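PDB 6O0A: flavohemoglobin from Malassezia yamatoensis, which binds heme and FAD and, like other flavohemoglobins, probably detoxifies nitric oxide by converting it with O2 to nitrate, the heme being re-reduced through FAD by NAD(P)H. Local coordinates for residues 107-112 and 219-224; 235-240 and 321-326; 366-371 and 382-387. All blocks are in the same frame, centred on the assembly; numbering follows the deposited sequence.

Contact 1: residues 107-112 and 219-224; sequences ASLGLQ and LQPRQF. With FAD (flavin-adenine dinucleotide), chain B.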
loop_
_atom_site.group_PDB
_atom_site.type_symbol
_atom_site.label_atom_id
_atom_site.label_comp_id
_atom_site.label_asym_id
_atom_site.label_seq_id
_atom_site.Cartn_x
_atom_site.Cartn_y
_atom_site.Cartn_z
ATOM N N ALA A 107 -1.015 -2.486 -10.683
ATOM C CA ALA A 107 -2.136 -3.275 -11.182
ATOM C C ALA A 107 -3.460 -2.720 -10.671
ATOM O O ALA A 107 -4.428 -2.611 -11.432
ATOM C CB ALA A 107 -1.966 -4.743 -10.782
ATOM N N SER A 108 -3.508 -2.343 -9.389
ATOM C CA SER A 108 -4.686 -1.686 -8.837
ATOM C C SER A 108 -5.094 -0.486 -9.673
ATOM O O SER A 108 -6.285 -0.262 -9.926
ATOM C CB SER A 108 -4.394 -1.240 -7.402
ATOM O OG SER A 108 -5.540 -0.703 -6.789
ATOM N N LEU A 109 -4.112 0.303 -10.109
ATOM C CA LEU A 109 -4.328 1.500 -10.917
ATOM C C LEU A 109 -4.457 1.198 -12.408
ATOM O O LEU A 109 -4.700 2.118 -13.208
ATOM C CB LEU A 109 -3.180 2.487 -10.651
ATOM C CG LEU A 109 -3.112 2.945 -9.189
ATOM C CD1 LEU A 109 -1.757 3.559 -8.839
ATOM C CD2 LEU A 109 -4.250 3.886 -8.874
ATOM N N GLY A 110 -4.314 -0.064 -12.804
ATOM C CA GLY A 110 -4.534 -0.446 -14.189
ATOM C C GLY A 110 -3.412 -0.071 -15.128
ATOM O O GLY A 110 -3.643 0.065 -16.333
ATOM N N LEU A 111 -2.195 0.082 -14.609
ATOM C CA LEU A 111 -1.077 0.540 -15.427
ATOM C C LEU A 111 -0.777 -0.420 -16.569
ATOM O O LEU A 111 -0.608 -1.626 -16.364
ATOM C CB LEU A 111 0.165 0.709 -14.554
ATOM C CG LEU A 111 1.419 1.151 -15.306
ATOM C CD1 LEU A 111 1.172 2.492 -15.990
ATOM C CD2 LEU A 111 2.626 1.224 -14.373
ATOM N N GLN A 112 -0.672 0.130 -17.788
ATOM C CA GLN A 112 -0.401 -0.693 -18.950
ATOM C C GLN A 112 1.046 -0.534 -19.414
ATOM O O GLN A 112 1.651 0.534 -19.247
ATOM C CB GLN A 112 -1.368 -0.330 -20.082
ATOM C CG GLN A 112 -2.833 -0.522 -19.679
ATOM C CD GLN A 112 -3.150 -1.981 -19.358
ATOM O OE1 GLN A 112 -2.859 -2.874 -20.154
ATOM N NE2 GLN A 112 -3.736 -2.227 -18.190
ATOM N N LEU A 219 -10.801 12.728 -12.092
ATOM C CA LEU A 219 -10.966 11.404 -11.504
ATOM C C LEU A 219 -9.716 11.047 -10.702
ATOM O O LEU A 219 -8.591 11.200 -11.190
ATOM C CB LEU A 219 -11.223 10.362 -12.597
ATOM C CG LEU A 219 -11.755 9.027 -12.059
ATOM C CD1 LEU A 219 -13.171 9.189 -11.544
ATOM C CD2 LEU A 219 -11.689 7.949 -13.126
ATOM N N GLN A 220 -9.909 10.593 -9.466
ATOM C CA GLN A 220 -8.781 10.318 -8.578
ATOM C C GLN A 220 -9.004 9.013 -7.833
ATOM O O GLN A 220 -10.096 8.800 -7.291
ATOM C CB GLN A 220 -8.578 11.449 -7.573
ATOM C CG GLN A 220 -8.124 12.743 -8.196
ATOM C CD GLN A 220 -6.643 12.727 -8.456
ATOM O OE1 GLN A 220 -5.848 12.931 -7.542
ATOM N NE2 GLN A 220 -6.257 12.469 -9.696
ATOM N N PRO A 221 -7.998 8.145 -7.788
ATOM C CA PRO A 221 -8.099 6.908 -7.003
ATOM C C PRO A 221 -7.496 7.021 -5.607
ATOM O O PRO A 221 -6.538 7.778 -5.412
ATOM C CB PRO A 221 -7.292 5.914 -7.849
ATOM C CG PRO A 221 -6.174 6.773 -8.376
ATOM C CD PRO A 221 -6.812 8.146 -8.664
ATOM N N ARG A 222 -8.051 6.286 -4.641
ATOM C CA ARG A 222 -7.393 6.019 -3.363
ATOM C C ARG A 222 -7.591 4.544 -3.041
ATOM O O ARG A 222 -8.574 3.938 -3.471
ATOM C CB ARG A 222 -7.968 6.875 -2.227
ATOM C CG ARG A 222 -7.891 8.401 -2.436
ATOM C CD ARG A 222 -6.446 8.877 -2.466
ATOM N NE ARG A 222 -6.315 10.343 -2.409
ATOM C CZ ARG A 222 -6.043 11.131 -3.447
ATOM N NH1 ARG A 222 -5.876 10.624 -4.665
ATOM N NH2 ARG A 222 -5.924 12.438 -3.265
ATOM N N GLN A 223 -6.668 3.977 -2.260
ATOM C CA GLN A 223 -6.728 2.566 -1.872
ATOM C C GLN A 223 -7.353 2.383 -0.496
ATOM O O GLN A 223 -7.086 3.162 0.426
ATOM C CB GLN A 223 -5.339 1.926 -1.874
ATOM C CG GLN A 223 -4.703 1.859 -3.264
ATOM C CD GLN A 223 -4.154 3.197 -3.712
ATOM O OE1 GLN A 223 -3.409 3.847 -2.977
ATOM N NE2 GLN A 223 -4.495 3.607 -4.944
ATOM N N PHE A 224 -8.175 1.341 -0.363
ATOM C CA PHE A 224 -8.723 0.959 0.939
ATOM C C PHE A 224 -8.733 -0.554 1.079
ATOM O O PHE A 224 -9.023 -1.280 0.131
ATOM C CB PHE A 224 -10.129 1.532 1.146
ATOM C CG PHE A 224 -10.164 3.028 1.065
ATOM C CD1 PHE A 224 -9.762 3.805 2.135
ATOM C CD2 PHE A 224 -10.548 3.658 -0.109
ATOM C CE1 PHE A 224 -9.761 5.188 2.048
ATOM C CE2 PHE A 224 -10.553 5.036 -0.206
ATOM C CZ PHE A 224 -10.161 5.806 0.876
HETATM P PA FAD B . -4.781 12.918 0.235
HETATM O O1A FAD B . -5.437 13.912 -0.648
HETATM O O2A FAD B . -4.133 11.755 -0.465
HETATM O O5B FAD B . -3.695 13.646 1.152
HETATM C C5B FAD B . -2.785 12.864 1.947
HETATM C C4B FAD B . -1.867 13.852 2.620
HETATM O O4B FAD B . -1.186 14.627 1.606
HETATM C C3B FAD B . -2.560 14.888 3.486
HETATM O O3B FAD B . -2.810 14.410 4.806
HETATM C C2B FAD B . -1.538 16.029 3.498
HETATM O O2B FAD B . -0.520 15.815 4.468
HETATM C C1B FAD B . -0.938 15.937 2.088
HETATM N N9A FAD B . -1.506 16.896 1.145
HETATM C C8A FAD B . -2.758 16.857 0.596
HETATM N N7A FAD B . -3.038 17.884 -0.170
HETATM C C5A FAD B . -1.888 18.656 -0.115
HETATM C C6A FAD B . -1.568 19.913 -0.656
HETATM N N6A FAD B . -2.407 20.629 -1.416
HETATM N N1A FAD B . -0.351 20.429 -0.372
HETATM C C2A FAD B . 0.486 19.721 0.394
HETATM N N3A FAD B . 0.291 18.528 0.968
HETATM C C4A FAD B . -0.926 18.052 0.680
HETATM N N1 FAD B . -7.369 4.592 4.550
HETATM C C2 FAD B . -8.475 4.301 5.299
HETATM O O2 FAD B . -9.135 5.187 5.859
HETATM N N3 FAD B . -8.873 2.974 5.439
HETATM C C4 FAD B . -8.250 1.878 4.872
HETATM O O4 FAD B . -8.700 0.744 5.038
HETATM C C4X FAD B . -7.085 2.198 4.080
HETATM N N5 FAD B . -6.437 1.217 3.509
HETATM C C5X FAD B . -5.316 1.531 2.747
HETATM C C6 FAD B . -4.602 0.496 2.142
HETATM C C7 FAD B . -3.482 0.757 1.359
HETATM C C7M FAD B . -2.709 -0.387 0.751
HETATM C C8 FAD B . -3.073 2.087 1.158
HETATM C C8M FAD B . -1.889 2.414 0.287
HETATM C C9 FAD B . -3.776 3.120 1.770
HETATM C C9A FAD B . -4.882 2.855 2.571
HETATM N N10 FAD B . -5.608 3.886 3.210
HETATM C C10 FAD B . -6.715 3.588 3.975
HETATM C "C1'" FAD B . -5.254 5.298 2.996
HETATM C "C2'" FAD B . -5.977 5.905 1.798
HETATM O "O2'" FAD B . -5.569 5.235 0.606
HETATM C "C3'" FAD B . -5.718 7.408 1.664
HETATM O "O3'" FAD B . -4.310 7.643 1.656
HETATM C "C4'" FAD B . -6.349 8.237 2.782
HETATM O "O4'" FAD B . -7.729 7.882 2.890
HETATM C "C5'" FAD B . -6.193 9.729 2.566
HETATM O "O5'" FAD B . -6.833 10.084 1.319
HETATM P P FAD B . -7.188 11.623 1.083
HETATM O O1P FAD B . -8.210 12.180 2.010
HETATM O O2P FAD B . -7.598 11.747 -0.358
HETATM O O3P FAD B . -5.818 12.399 1.323
#
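Leu109, at the C-terminal end of globin helix 96-108, meets Pro221 and Gln223 of strand 219-225 in the antiparallel FAD-binding barrel; the contact thus joins the heme and flavin domains. Arg222-Gln223-Phe224 belongs to the RxY(S/T) flavin-binding motif of ferredoxin-reductase-like domains, here with Phe in place of Tyr. CD2 of Leu109 does the touching: it rests 3.5 Å from CG of Pro221, the two side chains crossing at about a right angle, and 3.9 Å from NE2 of Gln223. A branched leucine suits this place because it also touches the heme. The helix closes behind it in a Schellman motif, where Gly110 takes a positive phi of 76° readily. Gln223 bends at chi2 (77°), which turns its amide toward the globin side; NE2 bonds to Ser209 OG, as does Ser108 OG, so one hydroxyl ties the two domains where their polar groups meet.

Alternation along the strand sends Arg222 the other way, to the FAD diphosphate. Its NE reaches O2P at 2.8 Å and its NH2 reaches O1A at 3.0 Å, while NH1 turns back to the carbonyl O of Pro221 (165° at the hydrogen), which helps fix the rotation of the guanidinium. One positive group can thus serve both phosphates. FAD O2' donates to the Gln223 carbonyl O at 2.6 Å and lies over one face of the Phe224 ring, with flavin C2 at the ring's edge, in its plane. Beside it, CA of Phe224 comes within 3.4 Å of flavin N5.

Contact 2: residues 235-240 and 321-326; sequences RIAIKL and APLRGE. With FAD (flavin-adenine dinucleotide), chain B.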
loop_
_atom_site.group_PDB
_atom_site.type_symbol
_atom_site.label_atom_id
_atom_site.label_comp_id
_atom_site.label_asym_id
_atom_site.label_seq_id
_atom_site.Cartn_x
_atom_site.Cartn_y
_atom_site.Cartn_z
ATOM N N ARG A 235 -16.415 -4.083 0.626
ATOM C CA ARG A 235 -16.652 -3.298 1.828
ATOM C C ARG A 235 -15.345 -2.668 2.287
ATOM O O ARG A 235 -14.310 -3.339 2.316
ATOM C CB ARG A 235 -17.247 -4.165 2.938
ATOM C CG ARG A 235 -17.429 -3.422 4.249
ATOM C CD ARG A 235 -17.793 -4.403 5.359
ATOM N NE ARG A 235 -17.773 -3.738 6.663
ATOM C CZ ARG A 235 -17.522 -4.378 7.800
ATOM N NH1 ARG A 235 -17.265 -5.676 7.775
ATOM N NH2 ARG A 235 -17.527 -3.723 8.955
ATOM N N ILE A 236 -15.399 -1.378 2.626
ATOM C CA ILE A 236 -14.242 -0.613 3.077
ATOM C C ILE A 236 -14.688 0.337 4.184
ATOM O O ILE A 236 -15.856 0.733 4.258
ATOM C CB ILE A 236 -13.576 0.185 1.926
ATOM C CG1 ILE A 236 -14.588 1.181 1.327
ATOM C CG2 ILE A 236 -13.042 -0.771 0.857
ATOM C CD1 ILE A 236 -13.991 2.063 0.212
ATOM N N ALA A 237 -13.746 0.709 5.050
ATOM C CA ALA A 237 -13.986 1.694 6.102
ATOM C C ALA A 237 -13.011 2.841 5.913
ATOM O O ALA A 237 -11.791 2.640 5.971
ATOM C CB ALA A 237 -13.819 1.071 7.499
ATOM N N ILE A 238 -13.547 4.037 5.678
ATOM C CA ILE A 238 -12.757 5.198 5.299
ATOM C C ILE A 238 -12.702 6.161 6.478
ATOM O O ILE A 238 -13.739 6.631 6.956
ATOM C CB ILE A 238 -13.350 5.881 4.058
ATOM C CG1 ILE A 238 -13.425 4.897 2.883
ATOM C CG2 ILE A 238 -12.532 7.144 3.690
ATOM C CD1 ILE A 238 -14.016 5.513 1.578
ATOM N N LYS A 239 -11.491 6.482 6.919
ATOM C CA LYS A 239 -11.280 7.511 7.923
ATOM C C LYS A 239 -11.082 8.853 7.238
ATOM O O LYS A 239 -10.309 8.955 6.277
ATOM C CB LYS A 239 -10.062 7.183 8.777
ATOM C CG LYS A 239 -9.796 8.196 9.868
ATOM C CD LYS A 239 -8.770 7.665 10.841
ATOM C CE LYS A 239 -8.623 8.606 12.030
ATOM N NZ LYS A 239 -7.918 7.931 13.152
ATOM N N LEU A 240 -11.757 9.883 7.747
ATOM C CA LEU A 240 -11.625 11.214 7.161
ATOM C C LEU A 240 -10.226 11.760 7.404
ATOM O O LEU A 240 -9.739 11.778 8.539
ATOM C CB LEU A 240 -12.677 12.162 7.751
ATOM C CG LEU A 240 -12.647 13.580 7.182
ATOM C CD1 LEU A 240 -12.966 13.511 5.692
ATOM C CD2 LEU A 240 -13.616 14.509 7.922
ATOM N N ALA A 321 -12.508 3.779 18.542
ATOM C CA ALA A 321 -11.882 2.600 17.956
ATOM C C ALA A 321 -12.758 2.041 16.841
ATOM O O ALA A 321 -13.798 1.425 17.123
ATOM C CB ALA A 321 -11.656 1.532 19.032
ATOM N N PRO A 322 -12.392 2.221 15.572
ATOM C CA PRO A 322 -13.283 1.769 14.495
ATOM C C PRO A 322 -13.356 0.253 14.448
ATOM O O PRO A 322 -12.338 -0.430 14.549
ATOM C CB PRO A 322 -12.643 2.348 13.225
ATOM C CG PRO A 322 -11.232 2.574 13.564
ATOM C CD PRO A 322 -11.155 2.833 15.055
ATOM N N LEU A 323 -14.577 -0.262 14.335
ATOM C CA LEU A 323 -14.838 -1.683 14.112
ATOM C C LEU A 323 -14.422 -2.550 15.296
ATOM O O LEU A 323 -14.253 -3.765 15.148
ATOM C CB LEU A 323 -14.150 -2.168 12.830
ATOM C CG LEU A 323 -14.495 -1.301 11.613
ATOM C CD1 LEU A 323 -13.831 -1.879 10.363
ATOM C CD2 LEU A 323 -16.007 -1.188 11.431
ATOM N N ARG A 324 -14.263 -1.953 16.476
ATOM C CA ARG A 324 -13.849 -2.742 17.639
ATOM C C ARG A 324 -14.850 -3.839 17.967
ATOM O O ARG A 324 -14.458 -4.978 18.253
ATOM C CB ARG A 324 -13.649 -1.839 18.856
ATOM C CG ARG A 324 -13.463 -2.607 20.163
ATOM C CD ARG A 324 -12.812 -1.714 21.222
ATOM N NE ARG A 324 -12.629 -2.442 22.473
ATOM C CZ ARG A 324 -13.555 -2.509 23.421
ATOM N NH1 ARG A 324 -14.718 -1.896 23.254
ATOM N NH2 ARG A 324 -13.319 -3.191 24.543
ATOM N N GLY A 325 -16.145 -3.515 17.959
ATOM C CA GLY A 325 -17.135 -4.526 18.301
ATOM C C GLY A 325 -17.046 -5.742 17.402
ATOM O O GLY A 325 -17.059 -6.882 17.874
ATOM N N GLU A 326 -16.928 -5.514 16.094
ATOM C CA GLU A 326 -16.854 -6.616 15.144
ATOM C C GLU A 326 -15.551 -7.396 15.295
ATOM O O GLU A 326 -15.547 -8.627 15.209
ATOM C CB GLU A 326 -16.997 -6.073 13.726
ATOM C CG GLU A 326 -16.908 -7.139 12.670
ATOM C CD GLU A 326 -17.142 -6.582 11.283
ATOM O OE1 GLU A 326 -17.587 -5.413 11.180
ATOM O OE2 GLU A 326 -16.874 -7.305 10.302
HETATM P PA FAD B . -4.781 12.918 0.235
HETATM O O1A FAD B . -5.437 13.912 -0.648
HETATM O O2A FAD B . -4.133 11.755 -0.465
HETATM O O5B FAD B . -3.695 13.646 1.152
HETATM C C5B FAD B . -2.785 12.864 1.947
HETATM C C4B FAD B . -1.867 13.852 2.620
HETATM O O4B FAD B . -1.186 14.627 1.606
HETATM C C3B FAD B . -2.560 14.888 3.486
HETATM O O3B FAD B . -2.810 14.410 4.806
HETATM C C2B FAD B . -1.538 16.029 3.498
HETATM O O2B FAD B . -0.520 15.815 4.468
HETATM C C1B FAD B . -0.938 15.937 2.088
HETATM N N9A FAD B . -1.506 16.896 1.145
HETATM C C8A FAD B . -2.758 16.857 0.596
HETATM N N7A FAD B . -3.038 17.884 -0.170
HETATM C C5A FAD B . -1.888 18.656 -0.115
HETATM C C6A FAD B . -1.568 19.913 -0.656
HETATM N N6A FAD B . -2.407 20.629 -1.416
HETATM N N1A FAD B . -0.351 20.429 -0.372
HETATM C C2A FAD B . 0.486 19.721 0.394
HETATM N N3A FAD B . 0.291 18.528 0.968
HETATM C C4A FAD B . -0.926 18.052 0.680
HETATM N N1 FAD B . -7.369 4.592 4.550
HETATM C C2 FAD B . -8.475 4.301 5.299
HETATM O O2 FAD B . -9.135 5.187 5.859
HETATM N N3 FAD B . -8.873 2.974 5.439
HETATM C C4 FAD B . -8.250 1.878 4.872
HETATM O O4 FAD B . -8.700 0.744 5.038
HETATM C C4X FAD B . -7.085 2.198 4.080
HETATM N N5 FAD B . -6.437 1.217 3.509
HETATM C C5X FAD B . -5.316 1.531 2.747
HETATM C C6 FAD B . -4.602 0.496 2.142
HETATM C C7 FAD B . -3.482 0.757 1.359
HETATM C C7M FAD B . -2.709 -0.387 0.751
HETATM C C8 FAD B . -3.073 2.087 1.158
HETATM C C8M FAD B . -1.889 2.414 0.287
HETATM C C9 FAD B . -3.776 3.120 1.770
HETATM C C9A FAD B . -4.882 2.855 2.571
HETATM N N10 FAD B . -5.608 3.886 3.210
HETATM C C10 FAD B . -6.715 3.588 3.975
HETATM C "C1'" FAD B . -5.254 5.298 2.996
HETATM C "C2'" FAD B . -5.977 5.905 1.798
HETATM O "O2'" FAD B . -5.569 5.235 0.606
HETATM C "C3'" FAD B . -5.718 7.408 1.664
HETATM O "O3'" FAD B . -4.310 7.643 1.656
HETATM C "C4'" FAD B . -6.349 8.237 2.782
HETATM O "O4'" FAD B . -7.729 7.882 2.890
HETATM C "C5'" FAD B . -6.193 9.729 2.566
HETATM O "O5'" FAD B . -6.833 10.084 1.319
HETATM P P FAD B . -7.188 11.623 1.083
HETATM O O1P FAD B . -8.210 12.180 2.010
HETATM O O2P FAD B . -7.598 11.747 -0.358
HETATM O O3P FAD B . -5.818 12.399 1.323
#
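Arg235 on strand 234-239 and Glu326 in the first turn of helix 324-332 form an end-on, two-pronged salt bridge between the FAD-binding barrel and the NAD-binding domain. NH1 meets OE2 at 3.0 Å and NH2 meets OE1 at 2.8 Å. Both oxygens use their syn lone pairs, and guanidinium and carboxylate are nearly coplanar, 11° apart. Two long, extended side chains suit the place, since they approach from opposite directions. NH2 has a second carboxylate partner in Asp188, and NH1 also bonds to the carbonyl O of Pro228, so this buried end is firmly held.

Beside the bridge the fit is looser. Leu323, the N-cap residue of the helix and third residue of a type II turn (phi 66°), brings CD1 no nearer than 4.1 Å to CB of Ala237, whose single methyl lets the leucine branch approach the strand; its CD2 lies 3.9 Å from Arg235 NH2. Leu323 and Glu326 are partly exposed, where Arg235 and Ala237 are buried.

The backbone edge of the strand serves the flavin. FAD N3 donates to the carbonyl O of Ala237 at 3.0 Å, and Lys239 N points almost straight at O2 from 2.9 Å (176°). A backbone N-H at O2 would help stabilise negative charge on the pyrimidine end of a reduced flavin, while two carboxylates around Arg235 probably keep it charged.

Contact 3: residues 366-371 and 382-387; sequences ASVFLC and SHLVEA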
loop_
_atom_site.group_PDB
_atom_site.type_symbol
_atom_site.label_atom_id
_atom_site.label_comp_id
_atom_site.label_asym_id
_atom_site.label_seq_id
_atom_site.Cartn_x
_atom_site.Cartn_y
_atom_site.Cartn_z
ATOM N N ALA A 366 7.282 -16.257 15.891
ATOM C CA ALA A 366 6.094 -15.458 15.621
ATOM C C ALA A 366 6.334 -14.512 14.454
ATOM O O ALA A 366 7.431 -13.972 14.286
ATOM C CB ALA A 366 5.694 -14.649 16.853
ATOM N N SER A 367 5.302 -14.327 13.637
ATOM C CA SER A 367 5.265 -13.225 12.688
ATOM C C SER A 367 4.508 -12.080 13.335
ATOM O O SER A 367 3.496 -12.294 14.013
ATOM C CB SER A 367 4.588 -13.630 11.377
ATOM O OG SER A 367 5.310 -14.652 10.711
ATOM N N VAL A 368 5.021 -10.866 13.155
ATOM C CA VAL A 368 4.407 -9.667 13.712
ATOM C C VAL A 368 3.997 -8.765 12.561
ATOM O O VAL A 368 4.825 -8.438 11.703
ATOM C CB VAL A 368 5.365 -8.924 14.658
ATOM C CG1 VAL A 368 4.679 -7.707 15.229
ATOM C CG2 VAL A 368 5.858 -9.851 15.767
ATOM N N PHE A 369 2.732 -8.354 12.555
ATOM C CA PHE A 369 2.177 -7.474 11.533
ATOM C C PHE A 369 1.861 -6.112 12.146
ATOM O O PHE A 369 1.261 -6.043 13.223
ATOM C CB PHE A 369 0.912 -8.093 10.928
ATOM C CG PHE A 369 0.149 -7.161 10.037
ATOM C CD1 PHE A 369 0.575 -6.915 8.741
ATOM C CD2 PHE A 369 -0.999 -6.526 10.493
ATOM C CE1 PHE A 369 -0.128 -6.050 7.920
ATOM C CE2 PHE A 369 -1.718 -5.659 9.667
ATOM C CZ PHE A 369 -1.281 -5.422 8.382
ATOM N N LEU A 370 2.267 -5.036 11.468
ATOM C CA LEU A 370 2.020 -3.670 11.922
ATOM C C LEU A 370 1.192 -2.911 10.897
ATOM O O LEU A 370 1.482 -2.951 9.700
ATOM C CB LEU A 370 3.323 -2.893 12.137
ATOM C CG LEU A 370 4.423 -3.559 12.950
ATOM C CD1 LEU A 370 5.670 -2.674 12.950
ATOM C CD2 LEU A 370 3.920 -3.824 14.365
ATOM N N CYS A 371 0.192 -2.177 11.369
ATOM C CA CYS A 371 -0.500 -1.252 10.479
ATOM C C CYS A 371 -0.970 -0.052 11.283
ATOM O O CYS A 371 -1.807 -0.193 12.176
ATOM C CB CYS A 371 -1.679 -1.926 9.791
ATOM S SG CYS A 371 -2.358 -0.898 8.505
ATOM N N SER A 382 11.013 -0.253 15.745
ATOM C CA SER A 382 12.241 -0.018 16.496
ATOM C C SER A 382 12.222 -0.762 17.827
ATOM O O SER A 382 13.169 -1.484 18.162
ATOM C CB SER A 382 12.433 1.482 16.713
ATOM O OG SER A 382 13.666 1.744 17.355
ATOM N N HIS A 383 11.134 -0.616 18.591
ATOM C CA HIS A 383 11.051 -1.269 19.896
ATOM C C HIS A 383 11.013 -2.789 19.772
ATOM O O HIS A 383 11.537 -3.490 20.645
ATOM C CB HIS A 383 9.827 -0.761 20.657
ATOM C CG HIS A 383 9.889 0.699 20.989
ATOM N ND1 HIS A 383 8.763 1.468 21.184
ATOM C CD2 HIS A 383 10.946 1.527 21.159
ATOM C CE1 HIS A 383 9.123 2.709 21.458
ATOM N NE2 HIS A 383 10.442 2.772 21.448
ATOM N N LEU A 384 10.401 -3.314 18.707
ATOM C CA LEU A 384 10.436 -4.754 18.469
ATOM C C LEU A 384 11.861 -5.233 18.217
ATOM O O LEU A 384 12.298 -6.247 18.775
ATOM C CB LEU A 384 9.535 -5.110 17.284
ATOM C CG LEU A 384 8.029 -5.065 17.558
ATOM C CD1 LEU A 384 7.232 -5.108 16.248
ATOM C CD2 LEU A 384 7.604 -6.193 18.498
ATOM N N VAL A 385 12.596 -4.521 17.364
ATOM C CA VAL A 385 13.982 -4.896 17.095
ATOM C C VAL A 385 14.819 -4.792 18.364
ATOM O O VAL A 385 15.650 -5.663 18.651
ATOM C CB VAL A 385 14.557 -4.029 15.959
ATOM C CG1 VAL A 385 16.079 -4.165 15.893
ATOM C CG2 VAL A 385 13.934 -4.432 14.642
ATOM N N GLU A 386 14.608 -3.732 19.151
ATOM C CA GLU A 386 15.326 -3.604 20.415
ATOM C C GLU A 386 15.009 -4.759 21.355
ATOM O O GLU A 386 15.880 -5.197 22.116
ATOM C CB GLU A 386 14.993 -2.267 21.078
ATOM N N ALA A 387 13.782 -5.276 21.308
ATOM C CA ALA A 387 13.375 -6.404 22.134
ATOM C C ALA A 387 13.771 -7.751 21.541
ATOM O O ALA A 387 13.355 -8.788 22.070
ATOM C CB ALA A 387 11.865 -6.370 22.368
#
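Flat groups stay off the surface on which Leu384 meets Val368 and Leu370: the ring of Phe369 leaves strand 367-371 on its other side, where it packs edge-to-face with Phe296 of helix 290-302. What remains between strand and helix is purely aliphatic. It belongs to the beta-alpha-beta unit formed by strand 367-371, helix 374-386 and strand 394-397, part of the parallel, Rossmann-like NAD-binding domain. Strand alternation explains the division of labour, with Val368 and Leu370 facing the helix and Phe369 turned from it.

Leu384 lies near the end of helix 374-386 and is its contact residue here. CG stands anti to the carbonyl carbon (chi1 -74°), which carries CD1 toward the strand. That single methyl serves both partners: Leu370 comes to it tip to tip, and Val368 crosses obliquely. Beta-branched valine suits the extended strand, and its CG1, anti to the backbone N at chi1 -179°, is the branch turned to the helix. Ile394 of the next strand also touches Leu370 and Leu384, while Ile284 of the neighbouring central strand lies against Val368 and Leu370. At the centre of the contact, CD1 of Leu384 sits 3.8 Å from Val368 CG1 and 4.0 Å from Leu370 CD2.

In the fold
The three contacts follow one another along the chain, each closing before the next opens. Contacts 1 and 2 both touch FAD: the first holds its diphosphate and ribityl hydroxyl, the second the pyrimidine edge of the flavin. Their centres lie about 22 Å apart, yet their strands, the first and last in the order of the antiparallel sheet, come together where the barrel closes, CB of Phe224 packing 3.7 Å from CG2 of Ile236. Contact 1 also reaches the heme, about 4 Å from the Leu109 side chain. Contact 3 stands apart in the NAD-binding domain, its centre about 24 Å from that of contact 2, with the Leu370 side chain about 13 Å from FAD.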